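Local coordinates for protein beta-lactamase (Klebsiella pneumoniae, PDB 6K9T) that probably hydrolyses beta-lactam antibiotics to substituted beta-amino acids, as a class C serine beta-lactamase, and is held here with ring-opened cefotaxime in its active site, at residues Ser121-Phe126 with Ala139-Trp144; Ser193-Pro198 with Tyr228-Thr233; Val216-Glu221 with Gly323-Phe328. All blocks are in the same frame, centred on the assembly; numbering follows the deposited sequence.

Contact 1: residues Ser121-Phe126 with Ala139-Trp144; sequences SGLQLF and AYLKAW. With CEF (CEFOTAXIME, C3' cleaved, open, bound form), chain B.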
loop_
_atom_site.group_PDB
_atom_site.type_symbol
_atom_site.label_atom_id
_atom_site.label_comp_id
_atom_site.label_asym_id
_atom_site.label_seq_id
_atom_site.Cartn_x
_atom_site.Cartn_y
_atom_site.Cartn_z
ATOM N N SER A 121 -2.507 6.983 16.083
ATOM C CA SER A 121 -2.475 6.476 17.465
ATOM C C SER A 121 -1.266 6.914 18.268
ATOM O O SER A 121 -1.409 7.082 19.493
ATOM C CB SER A 121 -2.571 4.949 17.532
ATOM O OG SER A 121 -1.340 4.318 17.086
ATOM N N GLY A 122 -0.156 7.146 17.579
ATOM C CA GLY A 122 1.111 7.408 18.270
ATOM C C GLY A 122 1.996 6.180 18.454
ATOM O O GLY A 122 3.131 6.348 18.955
ATOM N N LEU A 123 1.551 4.996 18.076
ATOM C CA LEU A 123 2.424 3.813 18.029
ATOM C C LEU A 123 3.604 4.082 17.100
ATOM O O LEU A 123 3.471 4.782 16.100
ATOM C CB LEU A 123 1.623 2.596 17.511
ATOM C CG LEU A 123 0.726 1.997 18.582
ATOM C CD1 LEU A 123 -0.296 1.079 17.885
ATOM C CD2 LEU A 123 1.566 1.160 19.596
ATOM N N GLN A 124 4.758 3.517 17.449
ATOM C CA GLN A 124 6.001 3.799 16.730
ATOM C C GLN A 124 6.033 3.101 15.382
ATOM O O GLN A 124 5.171 2.255 15.045
ATOM C CB GLN A 124 7.206 3.367 17.577
ATOM C CG GLN A 124 7.300 1.828 17.770
ATOM C CD GLN A 124 8.517 1.382 18.519
ATOM O OE1 GLN A 124 8.422 0.817 19.608
ATOM N NE2 GLN A 124 9.655 1.614 17.946
ATOM N N LEU A 125 6.982 3.484 14.553
ATOM C CA LEU A 125 7.077 2.893 13.224
ATOM C C LEU A 125 7.236 1.380 13.180
ATOM O O LEU A 125 6.494 0.685 12.502
ATOM C CB LEU A 125 8.240 3.558 12.501
ATOM C CG LEU A 125 8.531 3.093 11.087
ATOM C CD1 LEU A 125 7.241 3.175 10.219
ATOM C CD2 LEU A 125 9.602 4.012 10.510
ATOM N N PHE A 126 8.245 0.853 13.871
ATOM C CA PHE A 126 8.614 -0.555 13.778
ATOM C C PHE A 126 8.229 -1.354 14.997
ATOM O O PHE A 126 8.382 -0.900 16.130
ATOM C CB PHE A 126 10.131 -0.679 13.529
ATOM C CG PHE A 126 10.573 -0.115 12.213
ATOM C CD1 PHE A 126 10.060 -0.650 11.042
ATOM C CD2 PHE A 126 11.530 0.898 12.138
ATOM C CE1 PHE A 126 10.453 -0.161 9.822
ATOM C CE2 PHE A 126 11.898 1.440 10.918
ATOM C CZ PHE A 126 11.402 0.890 9.762
ATOM N N ALA A 139 1.535 -8.018 25.799
ATOM C CA ALA A 139 2.201 -7.437 26.950
ATOM C C ALA A 139 2.727 -6.037 26.616
ATOM O O ALA A 139 2.565 -5.103 27.411
ATOM C CB ALA A 139 3.335 -8.347 27.457
ATOM N N TYR A 140 3.311 -5.889 25.423
ATOM C CA TYR A 140 3.804 -4.607 24.974
ATOM C C TYR A 140 2.659 -3.602 24.835
ATOM O O TYR A 140 2.733 -2.486 25.332
ATOM C CB TYR A 140 4.538 -4.765 23.617
ATOM C CG TYR A 140 4.982 -3.456 22.999
ATOM C CD1 TYR A 140 6.102 -2.794 23.432
ATOM C CD2 TYR A 140 4.235 -2.882 21.984
ATOM C CE1 TYR A 140 6.483 -1.568 22.886
ATOM C CE2 TYR A 140 4.607 -1.654 21.425
ATOM C CZ TYR A 140 5.718 -1.015 21.909
ATOM O OH TYR A 140 6.107 0.193 21.396
ATOM N N LEU A 141 1.613 -4.011 24.154
ATOM C CA LEU A 141 0.473 -3.094 23.944
ATOM C C LEU A 141 -0.196 -2.683 25.269
ATOM O O LEU A 141 -0.606 -1.521 25.430
ATOM C CB LEU A 141 -0.569 -3.720 23.018
ATOM C CG LEU A 141 0.007 -3.932 21.600
ATOM C CD1 LEU A 141 -1.026 -4.695 20.808
ATOM C CD2 LEU A 141 0.384 -2.632 20.857
ATOM N N LYS A 142 -0.315 -3.607 26.229
ATOM C CA LYS A 142 -0.928 -3.247 27.542
ATOM C C LYS A 142 -0.045 -2.283 28.344
ATOM O O LYS A 142 -0.543 -1.565 29.214
ATOM C CB LYS A 142 -1.147 -4.502 28.403
ATOM C CG LYS A 142 -2.243 -5.444 27.933
ATOM C CD LYS A 142 -2.270 -6.690 28.842
ATOM C CE LYS A 142 -3.136 -7.812 28.275
ATOM N NZ LYS A 142 -3.039 -9.097 29.071
ATOM N N ALA A 143 1.259 -2.321 28.130
ATOM C CA ALA A 143 2.188 -1.426 28.830
ATOM C C ALA A 143 2.421 -0.055 28.140
ATOM O O ALA A 143 3.035 0.865 28.678
ATOM C CB ALA A 143 3.526 -2.158 29.022
ATOM N N TRP A 144 1.950 0.061 26.896
ATOM C CA TRP A 144 2.273 1.193 26.033
ATOM C C TRP A 144 1.513 2.473 26.377
ATOM O O TRP A 144 0.360 2.438 26.763
ATOM C CB TRP A 144 1.969 0.766 24.581
ATOM C CG TRP A 144 2.027 1.878 23.597
ATOM C CD1 TRP A 144 3.121 2.365 23.007
ATOM C CD2 TRP A 144 0.912 2.618 23.074
ATOM N NE1 TRP A 144 2.785 3.418 22.167
ATOM C CE2 TRP A 144 1.433 3.588 22.194
ATOM C CE3 TRP A 144 -0.440 2.590 23.322
ATOM C CZ2 TRP A 144 0.603 4.503 21.489
ATOM C CZ3 TRP A 144 -1.272 3.482 22.625
ATOM C CH2 TRP A 144 -0.725 4.443 21.734
HETATM S S1 CEF B . 8.826 1.607 6.810
HETATM C C1 CEF B . 9.119 3.269 6.648
HETATM C C2 CEF B . 9.967 3.696 5.413
HETATM C C3 CEF B . 10.583 4.919 5.214
HETATM C C4 CEF B . 9.720 2.676 4.155
HETATM C C5 CEF B . 10.334 2.874 2.796
HETATM O O1 CEF B . 11.533 3.267 2.636
HETATM O O2 CEF B . 9.565 2.651 1.829
HETATM N N1 CEF B . 8.810 1.528 4.229
HETATM C C6 CEF B . 7.986 1.340 5.396
HETATM C C7 CEF B . 7.451 -0.122 5.221
HETATM C C8 CEF B . 6.602 0.007 4.024
HETATM O O3 CEF B . 7.004 -0.297 2.899
HETATM N N2 CEF B . 8.514 -1.016 4.938
HETATM C C9 CEF B . 9.073 -1.712 6.019
HETATM O O4 CEF B . 8.603 -1.567 7.134
HETATM C C10 CEF B . 10.259 -2.573 5.716
HETATM N N3 CEF B . 10.314 -3.853 5.866
HETATM O O5 CEF B . 9.283 -4.543 6.362
HETATM C C11 CEF B . 9.591 -5.912 6.080
HETATM C C12 CEF B . 11.418 -1.817 5.117
HETATM C C13 CEF B . 11.478 -0.443 4.667
HETATM S S2 CEF B . 12.933 -0.205 4.127
HETATM C C14 CEF B . 13.660 -1.596 4.295
HETATM N N4 CEF B . 14.994 -1.869 3.936
HETATM N N5 CEF B . 12.777 -2.544 4.880
#

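Contact 2: residues Ser193-Pro198 with Tyr228-Thr233; sequences SYLKVP and YGIKTT. With CEF (CEFOTAXIME, C3' cleaved, open, bound form), chain B.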
loop_
_atom_site.group_PDB
_atom_site.type_symbol
_atom_site.label_atom_id
_atom_site.label_comp_id
_atom_site.label_asym_id
_atom_site.label_seq_id
_atom_site.Cartn_x
_atom_site.Cartn_y
_atom_site.Cartn_z
ATOM N N SER A 193 -1.891 -12.838 -6.517
ATOM C CA SER A 193 -1.487 -12.018 -5.376
ATOM C C SER A 193 -1.564 -12.902 -4.166
ATOM O O SER A 193 -2.560 -13.636 -3.995
ATOM C CB SER A 193 -2.375 -10.803 -5.215
ATOM O OG SER A 193 -2.437 -9.994 -6.402
ATOM N N TYR A 194 -0.545 -12.841 -3.322
ATOM C CA TYR A 194 -0.445 -13.780 -2.193
ATOM C C TYR A 194 0.158 -13.173 -0.978
ATOM O O TYR A 194 1.020 -12.309 -1.086
ATOM C CB TYR A 194 0.454 -14.962 -2.572
ATOM C CG TYR A 194 0.160 -15.609 -3.902
ATOM C CD1 TYR A 194 -0.852 -16.536 -3.989
ATOM C CD2 TYR A 194 0.864 -15.255 -5.063
ATOM C CE1 TYR A 194 -1.155 -17.144 -5.208
ATOM C CE2 TYR A 194 0.571 -15.849 -6.281
ATOM C CZ TYR A 194 -0.454 -16.795 -6.321
ATOM O OH TYR A 194 -0.733 -17.396 -7.531
ATOM N N LEU A 195 -0.166 -13.724 0.203
ATOM C CA LEU A 195 0.660 -13.484 1.382
ATOM C C LEU A 195 1.706 -14.599 1.517
ATOM O O LEU A 195 2.787 -14.374 2.032
ATOM C CB LEU A 195 -0.219 -13.438 2.689
ATOM C CG LEU A 195 -1.180 -12.247 2.751
ATOM C CD1 LEU A 195 -2.187 -12.491 3.898
ATOM C CD2 LEU A 195 -0.368 -10.981 3.026
ATOM N N LYS A 196 1.350 -15.803 1.071
ATOM C CA LYS A 196 2.248 -16.966 1.025
ATOM C C LYS A 196 2.272 -17.497 -0.396
ATOM O O LYS A 196 1.248 -17.935 -0.898
ATOM C CB LYS A 196 1.772 -18.074 1.955
ATOM C CG LYS A 196 2.105 -17.962 3.443
ATOM C CD LYS A 196 1.404 -19.120 4.204
ATOM C CE LYS A 196 1.941 -19.295 5.617
ATOM N NZ LYS A 196 2.942 -20.408 5.699
ATOM N N VAL A 197 3.420 -17.390 -1.074
ATOM C CA VAL A 197 3.517 -17.792 -2.475
ATOM C C VAL A 197 3.495 -19.332 -2.547
ATOM O O VAL A 197 4.268 -19.978 -1.848
ATOM C CB VAL A 197 4.776 -17.226 -3.160
ATOM C CG1 VAL A 197 4.870 -17.744 -4.589
ATOM C CG2 VAL A 197 4.713 -15.665 -3.169
ATOM N N PRO A 198 2.557 -19.884 -3.327
ATOM C CA PRO A 198 2.458 -21.353 -3.459
ATOM C C PRO A 198 3.524 -21.940 -4.338
ATOM O O PRO A 198 4.236 -21.247 -5.076
ATOM C CB PRO A 198 1.076 -21.550 -4.088
ATOM C CG PRO A 198 0.869 -20.255 -4.933
ATOM C CD PRO A 198 1.506 -19.179 -4.076
ATOM N N TYR A 228 3.262 -5.512 5.507
ATOM C CA TYR A 228 4.252 -5.599 4.440
ATOM C C TYR A 228 4.239 -6.952 3.742
ATOM O O TYR A 228 5.218 -7.249 3.043
ATOM C CB TYR A 228 5.689 -5.258 4.974
ATOM C CG TYR A 228 6.131 -6.120 6.166
ATOM C CD1 TYR A 228 6.566 -7.433 5.983
ATOM C CD2 TYR A 228 6.107 -5.601 7.474
ATOM C CE1 TYR A 228 6.964 -8.238 7.089
ATOM C CE2 TYR A 228 6.480 -6.391 8.559
ATOM C CZ TYR A 228 6.892 -7.700 8.349
ATOM O OH TYR A 228 7.240 -8.529 9.428
ATOM N N GLY A 229 3.166 -7.744 3.858
ATOM C CA GLY A 229 3.263 -9.164 3.413
ATOM C C GLY A 229 2.905 -9.509 1.960
ATOM O O GLY A 229 3.094 -10.666 1.568
ATOM N N ILE A 230 2.354 -8.598 1.182
ATOM C CA ILE A 230 1.787 -8.967 -0.126
ATOM C C ILE A 230 2.868 -9.131 -1.190
ATOM O O ILE A 230 3.820 -8.321 -1.289
ATOM C CB ILE A 230 0.777 -7.938 -0.592
ATOM C CG1 ILE A 230 -0.415 -7.982 0.355
ATOM C CG2 ILE A 230 0.300 -8.150 -2.070
ATOM C CD1 ILE A 230 -1.385 -9.170 -0.027
ATOM N N LYS A 231 2.764 -10.222 -1.967
ATOM C CA LYS A 231 3.560 -10.455 -3.200
ATOM C C LYS A 231 2.571 -10.463 -4.324
ATOM O O LYS A 231 1.545 -11.127 -4.238
ATOM C CB LYS A 231 4.285 -11.807 -3.155
ATOM C CG LYS A 231 5.541 -11.844 -2.372
ATOM C CD LYS A 231 5.427 -11.668 -0.960
ATOM C CE LYS A 231 4.715 -12.722 -0.247
ATOM N NZ LYS A 231 5.017 -12.723 1.344
ATOM N N THR A 232 2.843 -9.747 -5.426
ATOM C CA THR A 232 1.866 -9.663 -6.511
ATOM C C THR A 232 2.505 -9.318 -7.835
ATOM O O THR A 232 3.681 -8.958 -7.883
ATOM C CB THR A 232 0.819 -8.556 -6.185
ATOM O OG1 THR A 232 -0.255 -8.491 -7.143
ATOM C CG2 THR A 232 1.474 -7.269 -6.047
ATOM N N THR A 233 1.749 -9.480 -8.903
ATOM C CA THR A 233 2.188 -9.016 -10.248
ATOM C C THR A 233 1.734 -7.570 -10.465
ATOM O O THR A 233 0.796 -7.060 -9.816
ATOM C CB THR A 233 1.583 -9.868 -11.352
ATOM O OG1 THR A 233 0.155 -9.728 -11.322
ATOM C CG2 THR A 233 1.960 -11.337 -11.168
HETATM S S1 CEF B . 8.826 1.607 6.810
HETATM C C1 CEF B . 9.119 3.269 6.648
HETATM C C2 CEF B . 9.967 3.696 5.413
HETATM C C3 CEF B . 10.583 4.919 5.214
HETATM C C4 CEF B . 9.720 2.676 4.155
HETATM C C5 CEF B . 10.334 2.874 2.796
HETATM O O1 CEF B . 11.533 3.267 2.636
HETATM O O2 CEF B . 9.565 2.651 1.829
HETATM N N1 CEF B . 8.810 1.528 4.229
HETATM C C6 CEF B . 7.986 1.340 5.396
HETATM C C7 CEF B . 7.451 -0.122 5.221
HETATM C C8 CEF B . 6.602 0.007 4.024
HETATM O O3 CEF B . 7.004 -0.297 2.899
HETATM N N2 CEF B . 8.514 -1.016 4.938
HETATM C C9 CEF B . 9.073 -1.712 6.019
HETATM O O4 CEF B . 8.603 -1.567 7.134
HETATM C C10 CEF B . 10.259 -2.573 5.716
HETATM N N3 CEF B . 10.314 -3.853 5.866
HETATM O O5 CEF B . 9.283 -4.543 6.362
HETATM C C11 CEF B . 9.591 -5.912 6.080
HETATM C C12 CEF B . 11.418 -1.817 5.117
HETATM C C13 CEF B . 11.478 -0.443 4.667
HETATM S S2 CEF B . 12.933 -0.205 4.127
HETATM C C14 CEF B . 13.660 -1.596 4.295
HETATM N N4 CEF B . 14.994 -1.869 3.936
HETATM N N5 CEF B . 12.777 -2.544 4.880
#

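Contact 3: residues Val216-Glu221 with Gly323-Phe328; sequences VHVNME and GSTNGF. With CEF (CEFOTAXIME, C3' cleaved, open, bound form), chain B.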
loop_
_atom_site.group_PDB
_atom_site.type_symbol
_atom_site.label_atom_id
_atom_site.label_comp_id
_atom_site.label_asym_id
_atom_site.label_seq_id
_atom_site.Cartn_x
_atom_site.Cartn_y
_atom_site.Cartn_z
ATOM N N VAL A 216 17.496 -11.588 -1.789
ATOM C CA VAL A 216 16.759 -11.693 -0.518
ATOM C C VAL A 216 15.267 -11.718 -0.753
ATOM O O VAL A 216 14.757 -11.148 -1.729
ATOM C CB VAL A 216 17.076 -10.533 0.477
ATOM C CG1 VAL A 216 18.514 -10.695 1.006
ATOM C CG2 VAL A 216 16.819 -9.118 -0.117
ATOM N N HIS A 217 14.553 -12.401 0.152
ATOM C CA HIS A 217 13.108 -12.369 0.277
ATOM C C HIS A 217 12.712 -11.923 1.666
ATOM O O HIS A 217 13.458 -12.205 2.645
ATOM C CB HIS A 217 12.543 -13.757 0.005
ATOM C CG HIS A 217 12.431 -14.086 -1.442
ATOM N ND1 HIS A 217 12.386 -15.383 -1.909
ATOM C CD2 HIS A 217 12.322 -13.283 -2.535
ATOM C CE1 HIS A 217 12.254 -15.364 -3.225
ATOM N NE2 HIS A 217 12.218 -14.102 -3.629
ATOM N N VAL A 218 11.543 -11.275 1.779
ATOM C CA VAL A 218 11.136 -10.743 3.064
ATOM C C VAL A 218 10.883 -11.854 4.085
ATOM O O VAL A 218 10.321 -12.903 3.769
ATOM C CB VAL A 218 9.885 -9.821 2.888
ATOM C CG1 VAL A 218 8.701 -10.594 2.356
ATOM C CG2 VAL A 218 9.589 -9.047 4.195
ATOM N N ASN A 219 11.316 -11.547 5.312
ATOM C CA ASN A 219 11.081 -12.417 6.456
ATOM C C ASN A 219 9.789 -11.979 7.140
ATOM O O ASN A 219 9.666 -10.855 7.631
ATOM C CB ASN A 219 12.264 -12.343 7.416
ATOM C CG ASN A 219 12.234 -13.414 8.455
ATOM O OD1 ASN A 219 11.263 -14.156 8.571
ATOM N ND2 ASN A 219 13.310 -13.505 9.241
ATOM N N MET A 220 8.793 -12.843 7.069
ATOM C CA MET A 220 7.480 -12.529 7.681
ATOM C C MET A 220 7.426 -12.748 9.185
ATOM O O MET A 220 7.505 -13.893 9.643
ATOM C CB MET A 220 6.394 -13.344 7.030
ATOM C CG MET A 220 6.320 -13.122 5.508
ATOM S SD MET A 220 6.054 -11.382 5.045
ATOM C CE MET A 220 4.649 -10.907 6.098
ATOM N N GLU A 221 7.316 -11.654 9.934
ATOM C CA GLU A 221 7.228 -11.706 11.392
ATOM C C GLU A 221 5.822 -11.310 11.868
ATOM O O GLU A 221 4.928 -11.126 11.037
ATOM C CB GLU A 221 8.313 -10.801 11.992
ATOM C CG GLU A 221 9.725 -11.281 11.557
ATOM C CD GLU A 221 10.788 -11.025 12.610
ATOM O OE1 GLU A 221 10.424 -10.712 13.777
ATOM O OE2 GLU A 221 11.991 -11.155 12.285
ATOM N N GLY A 323 5.841 1.531 -1.177
ATOM C CA GLY A 323 6.185 0.403 -0.320
ATOM C C GLY A 323 7.603 -0.012 -0.592
ATOM O O GLY A 323 8.115 0.076 -1.712
ATOM N N SER A 324 8.272 -0.545 0.418
ATOM C CA SER A 324 9.646 -1.055 0.251
ATOM C C SER A 324 9.884 -2.223 1.175
ATOM O O SER A 324 9.268 -2.319 2.232
ATOM C CB SER A 324 10.694 -0.009 0.554
ATOM O OG SER A 324 10.445 1.202 -0.194
ATOM N N THR A 325 10.769 -3.114 0.761
ATOM C CA THR A 325 11.349 -4.115 1.666
ATOM C C THR A 325 12.834 -4.077 1.469
ATOM O O THR A 325 13.326 -3.275 0.696
ATOM C CB THR A 325 10.848 -5.494 1.381
ATOM O OG1 THR A 325 11.247 -5.915 0.066
ATOM C CG2 THR A 325 9.302 -5.552 1.472
ATOM N N ASN A 326 13.562 -4.957 2.156
ATOM C CA ASN A 326 15.016 -4.977 1.966
ATOM C C ASN A 326 15.481 -5.120 0.536
ATOM O O ASN A 326 16.515 -4.566 0.161
ATOM C CB ASN A 326 15.624 -6.120 2.792
ATOM C CG ASN A 326 15.691 -5.804 4.235
ATOM O OD1 ASN A 326 15.690 -4.638 4.640
ATOM N ND2 ASN A 326 15.811 -6.854 5.043
ATOM N N GLY A 327 14.695 -5.789 -0.278
ATOM C CA GLY A 327 15.114 -6.078 -1.657
ATOM C C GLY A 327 14.240 -5.425 -2.719
ATOM O O GLY A 327 14.506 -5.658 -3.879
ATOM N N PHE A 328 13.191 -4.680 -2.319
ATOM C CA PHE A 328 12.204 -4.258 -3.317
ATOM C C PHE A 328 11.727 -2.812 -3.113
ATOM O O PHE A 328 11.720 -2.294 -1.972
ATOM C CB PHE A 328 10.944 -5.155 -3.286
ATOM C CG PHE A 328 11.194 -6.565 -3.773
ATOM C CD1 PHE A 328 11.688 -7.538 -2.910
ATOM C CD2 PHE A 328 10.789 -6.954 -5.070
ATOM C CE1 PHE A 328 11.798 -8.868 -3.381
ATOM C CE2 PHE A 328 10.962 -8.266 -5.506
ATOM C CZ PHE A 328 11.454 -9.188 -4.638
HETATM S S1 CEF B . 8.826 1.607 6.810
HETATM C C1 CEF B . 9.119 3.269 6.648
HETATM C C2 CEF B . 9.967 3.696 5.413
HETATM C C3 CEF B . 10.583 4.919 5.214
HETATM C C4 CEF B . 9.720 2.676 4.155
HETATM C C5 CEF B . 10.334 2.874 2.796
HETATM O O1 CEF B . 11.533 3.267 2.636
HETATM O O2 CEF B . 9.565 2.651 1.829
HETATM N N1 CEF B . 8.810 1.528 4.229
HETATM C C6 CEF B . 7.986 1.340 5.396
HETATM C C7 CEF B . 7.451 -0.122 5.221
HETATM C C8 CEF B . 6.602 0.007 4.024
HETATM O O3 CEF B . 7.004 -0.297 2.899
HETATM N N2 CEF B . 8.514 -1.016 4.938
HETATM C C9 CEF B . 9.073 -1.712 6.019
HETATM O O4 CEF B . 8.603 -1.567 7.134
HETATM C C10 CEF B . 10.259 -2.573 5.716
HETATM N N3 CEF B . 10.314 -3.853 5.866
HETATM O O5 CEF B . 9.283 -4.543 6.362
HETATM C C11 CEF B . 9.591 -5.912 6.080
HETATM C C12 CEF B . 11.418 -1.817 5.117
HETATM C C13 CEF B . 11.478 -0.443 4.667
HETATM S S2 CEF B . 12.933 -0.205 4.127
HETATM C C14 CEF B . 13.660 -1.596 4.295
HETATM N N4 CEF B . 14.994 -1.869 3.936
HETATM N N5 CEF B . 12.777 -2.544 4.880
#

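Contact 1: residues Ser121-Phe126 with Ala139-Trp144
Tyr140 reaches from helix 134-143 toward the loop 121-126, its OH 3.0 Å from Gln124 OE1 at the end of an extended glutamine chain. The glutamine amide plane lies 45° from the phenol ring. One residue on, Leu141 offers a methyl group to a methyl group, with its CD2 4.2 Å from CD2 of Leu123; both leucines also rest on Leu163 of helix 158-171. Trp144, just past the helix, makes the most extensive contact. With CG anti to the backbone N (chi1 170°), its indole takes Leu123 CD2 over one face. This is a CH-pi contact, 3.6 Å from that CD2 to the centroid of the five-membered ring and 14° off the normal. The benzene edge of the same indole runs along the backbone, where Ser121 O lies near the ring plane, 3.5 Å from Trp144 CH2. The loop is shaped locally by a nearly straight bond from Leu123 N to Ser121 OG (3.1 Å), an ST turn. The arrangement joins a helix of the all-helical region to the loop whose far end, Leu125 and Phe126, borders the bound cefotaxime in this class C beta-lactamase active site.

Contact 2: residues Ser193-Pro198 with Tyr228-Thr233
Lys231 runs past Val197 and ends on Leu195, touching them with CB, CG, CE and NZ. Its CB packs 3.9 Å from Val197 CG2, and CG stays beside the same methyl group. The chain then bends at chi2 (67°) and chi3 (65°), which brings CE to 3.4 Å from Leu195 O. At the tip, NZ donates to that Leu195 O at 2.9 Å, approaching from above the carbonyl plane, and to Gly229 O of its own segment at 2.8 Å. The backbone of the lysine is held as well: Lys231 N to Tyr194 O and Tyr194 N to Lys231 O, both 2.9 Å, make an antiparallel hydrogen-bonded pair in the small sheet where strand 231-232 lies between 67-68 and 193-194. Beside this pair, Leu195 CD2 touches Ile230 CD1 at 3.7 Å, an apolar patch backed by Ile180 of helix 176-187. Ser193 OG and Thr232 OG1 stand 2.8 Å apart, and the serine hydroxyl is also hydrogen-bonded to Asp236. The two NZ bonds tie Leu195, just after strand 193-194, to Gly229 before strand 231-232. A buried ammonium group gripped this way would probably keep its charge, and the C=O dipoles may offset part of the cost of burial.

Contact 3: residues Val216-Glu221 with Gly323-Phe328
Val216 and Val218 pack on the turn 326-327 and on Thr325, at the end of the strand that appears to carry the KTG-type motif of serine beta-lactamases and lines the substrate cleft. The contact between the two segments is apolar. Val216 CG2 rests 3.8 Å from Gly327 CA, where the bare glycine lets the methyl group settle on the backbone. Val218 CG2 lies 4.4 Å from Thr325 CG2. Polar contacts lead elsewhere: the Glu68 carboxylate is bonded to Val218 N through OE2 and to Thr325 OG1 through OE1, bridging the segments from outside. A backbone bond from Thr325 N to Phe328 O closes the two-residue turn Asn326-Gly327. Val218 CG2 also touches C11, the methyl carbon of the methoxyimino group of cefotaxime. Ser324 N donates to CEF O3, the carbonyl oxygen of the opened lactam, as one arm of the oxyanion hole of this family (Ser71 N, also bonded to the ligand, is probably the other); Ser324 O accepts from CEF N2, as a strand neighbour would. The Ser324 hydroxyl reaches the carboxylate, with OG 2.6 Å from CEF O2. Further out, the aminothiazole N4 of CEF donates to Asn326 OD1 at 2.9 Å, an almost straight bond of 165°.

All three contacts reach the bound cefotaxime, but from different parts of the fold. Contact 2 is buried and is the one built on paired strand backbones; contacts 1 and 3 are partly buried and rest mainly on apolar side chains, with an aromatic face in contact 1 and aliphatic methyl groups in contact 3. Contacts 2 and 3 are neighbours, their centres about 11 Å apart, and their segments alternate along the chain. Tyr228 OH probably accepts a hydrogen bond from Glu221 N, and Met220 packs on Tyr228 and Gly229. Contact 1 stands apart, its centre about 27 Å from that of contact 2, among the helices across the cleft.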